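Local coordinates for protein SidF, inhibitor of growth family, member 3 (Legionella pneumophila subsp. pneumophila, PDB 4FYE) that probably removes phosphate from membrane phosphoinositides as a phosphatidylinositol phosphate phosphatase of the bacterium, at residues A[466-471]-A[576-581]. The protein carries 1 engineered substitution. Numbering follows the deposited sequence.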
loop_
_atom_site.group_PDB
_atom_site.type_symbol
_atom_site.label_atom_id
_atom_site.label_comp_id
_atom_site.label_asym_id
_atom_site.label_seq_id
_atom_site.Cartn_x
_atom_site.Cartn_y
_atom_site.Cartn_z
ATOM N N TYR A 466 -11.353 3.969 -35.449
ATOM C CA TYR A 466 -11.292 2.681 -34.791
ATOM C C TYR A 466 -12.718 2.300 -34.365
ATOM O O TYR A 466 -13.245 2.743 -33.337
ATOM C CB TYR A 466 -10.342 2.806 -33.605
ATOM C CG TYR A 466 -9.029 3.493 -33.985
ATOM C CD1 TYR A 466 -8.853 4.888 -33.846
ATOM C CD2 TYR A 466 -7.970 2.750 -34.507
ATOM C CE1 TYR A 466 -7.668 5.490 -34.164
ATOM C CE2 TYR A 466 -6.770 3.352 -34.856
ATOM C CZ TYR A 466 -6.638 4.703 -34.671
ATOM O OH TYR A 466 -5.465 5.221 -34.909
ATOM N N ASP A 467 -13.355 1.500 -35.202
ATOM C CA ASP A 467 -14.768 1.209 -35.041
ATOM C C ASP A 467 -14.978 0.030 -34.117
ATOM O O ASP A 467 -16.102 -0.219 -33.686
ATOM C CB ASP A 467 -15.404 0.929 -36.395
ATOM C CG ASP A 467 -14.419 0.333 -37.377
ATOM O OD1 ASP A 467 -13.544 1.109 -37.826
ATOM O OD2 ASP A 467 -14.502 -0.889 -37.684
ATOM N N LYS A 468 -13.905 -0.702 -33.805
ATOM C CA LYS A 468 -14.029 -1.871 -32.926
ATOM C C LYS A 468 -14.095 -1.419 -31.483
ATOM O O LYS A 468 -14.417 -2.198 -30.592
ATOM C CB LYS A 468 -12.893 -2.884 -33.134
ATOM C CG LYS A 468 -12.913 -3.665 -34.451
ATOM C CD LYS A 468 -14.217 -4.419 -34.716
ATOM C CE LYS A 468 -14.486 -4.551 -36.209
ATOM N NZ LYS A 468 -15.931 -4.743 -36.531
ATOM N N ALA A 469 -13.777 -0.145 -31.275
ATOM C CA ALA A 469 -13.828 0.473 -29.962
ATOM C C ALA A 469 -15.260 0.867 -29.663
ATOM O O ALA A 469 -15.786 0.562 -28.586
ATOM C CB ALA A 469 -12.901 1.687 -29.887
ATOM N N GLY A 470 -15.896 1.527 -30.625
ATOM C CA GLY A 470 -17.313 1.840 -30.506
ATOM C C GLY A 470 -18.070 0.568 -30.163
ATOM O O GLY A 470 -18.844 0.531 -29.197
ATOM N N ALA A 471 -17.820 -0.485 -30.939
ATOM C CA ALA A 471 -18.523 -1.740 -30.773
ATOM C C ALA A 471 -18.280 -2.372 -29.389
ATOM O O ALA A 471 -19.119 -3.112 -28.894
ATOM C CB ALA A 471 -18.139 -2.693 -31.886
ATOM N N LYS A 576 -8.155 -5.344 -29.986
ATOM C CA LYS A 576 -6.712 -5.550 -29.901
ATOM C C LYS A 576 -6.151 -5.700 -31.316
ATOM O O LYS A 576 -5.197 -5.020 -31.692
ATOM C CB LYS A 576 -6.380 -6.786 -29.031
ATOM C CG LYS A 576 -4.911 -6.955 -28.636
ATOM C CD LYS A 576 -4.535 -8.417 -28.365
ATOM C CE LYS A 576 -3.084 -8.543 -27.888
ATOM N NZ LYS A 576 -2.895 -8.125 -26.466
ATOM N N GLU A 577 -6.765 -6.589 -32.089
ATOM C CA GLU A 577 -6.404 -6.807 -33.488
ATOM C C GLU A 577 -6.156 -5.521 -34.302
ATOM O O GLU A 577 -5.198 -5.461 -35.084
ATOM C CB GLU A 577 -7.435 -7.722 -34.171
ATOM C CG GLU A 577 -6.916 -9.133 -34.453
ATOM C CD GLU A 577 -7.850 -10.245 -33.982
ATOM O OE1 GLU A 577 -7.495 -10.938 -33.007
ATOM O OE2 GLU A 577 -8.935 -10.440 -34.562
ATOM N N GLN A 578 -6.988 -4.494 -34.117
ATOM C CA GLN A 578 -6.810 -3.273 -34.906
ATOM C C GLN A 578 -5.854 -2.264 -34.266
ATOM O O GLN A 578 -5.200 -1.480 -34.951
ATOM C CB GLN A 578 -8.158 -2.634 -35.304
ATOM C CG GLN A 578 -8.755 -1.578 -34.374
ATOM C CD GLN A 578 -9.924 -0.808 -35.015
ATOM O OE1 GLN A 578 -10.778 -0.250 -34.319
ATOM N NE2 GLN A 578 -9.972 -0.789 -36.347
ATOM N N ILE A 579 -5.750 -2.338 -32.952
ATOM C CA ILE A 579 -5.058 -1.353 -32.133
ATOM C C ILE A 579 -3.561 -1.632 -32.117
ATOM O O ILE A 579 -2.724 -0.750 -32.291
ATOM C CB ILE A 579 -5.779 -1.351 -30.738
ATOM C CG1 ILE A 579 -6.833 -0.231 -30.713
ATOM C CG2 ILE A 579 -4.885 -1.364 -29.501
ATOM C CD1 ILE A 579 -6.495 0.961 -31.576
ATOM N N SER A 580 -3.235 -2.895 -31.920
ATOM C CA SER A 580 -1.854 -3.278 -31.674
ATOM C C SER A 580 -0.950 -2.754 -32.781
ATOM O O SER A 580 -0.034 -1.971 -32.484
ATOM C CB SER A 580 -1.715 -4.790 -31.524
ATOM O OG SER A 580 -0.348 -5.137 -31.457
ATOM N N PRO A 581 -1.232 -3.151 -34.050
ATOM C CA PRO A 581 -0.334 -2.868 -35.170
ATOM C C PRO A 581 -0.146 -1.366 -35.365
ATOM O O PRO A 581 0.916 -0.956 -35.848
ATOM C CB PRO A 581 -1.063 -3.485 -36.380
ATOM C CG PRO A 581 -2.513 -3.397 -36.019
ATOM C CD PRO A 581 -2.530 -3.674 -34.530
#
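Tyr-466, in the loop that leads into helix 467-476, and Gln-578, near the C-terminal end of the long helix 522-583, illustrate how one side-chain amide can join the residues leading into one helix to a neighbouring helix. OE1 of Gln-578 rests against the tyrosine's CA and CB, 3.2 Å from Tyr-466 CB, as a plain contact and not a hydrogen bond. With CG anti to the carbonyl carbon (chi1 -48°), the ring is carried toward Ile-579. Its CD2 stands 3.7 Å from CD1 of Ile-579 in an apolar contact, the two side chains crossing at about a right angle. The amide carbon of Gln-578 sits near the plane of the ring, at its edge, and the amide is turned almost perpendicular to the ring, 87° between planes, so the two do not stack. The tyrosine side chain also touches Val-582 of the same long helix.

At Asp-467 the backbone N lies 3.2 Å from OE1 of Gln-578, but its poor angle excludes a hydrogen bond. The next amide makes one: Lys-468 N donates to Gln-578 OE1 over 3.2 Å with an N-H...O angle of 159°. Extended beyond CG, the glutamine chain carries its oxygen across the gap between helices whose segment axes come within 9.7 Å. The lysine CB lies 3.6 Å from Gln-578 OE1, before its chain bends at chi2 and its end leads away; the side chain also touches Glu-574. Ala-469, which is buried, packs on Phe-599 of helix 590-614, a helix that Ile-579 meets through Leu-596.

The chemistry is thus that of one acceptor oxygen held across the contact by a single N-H from above its carbonyl plane, while the Tyr-466 to Ile-579 contact packs the residue before helix 467-476 against helix 522-583.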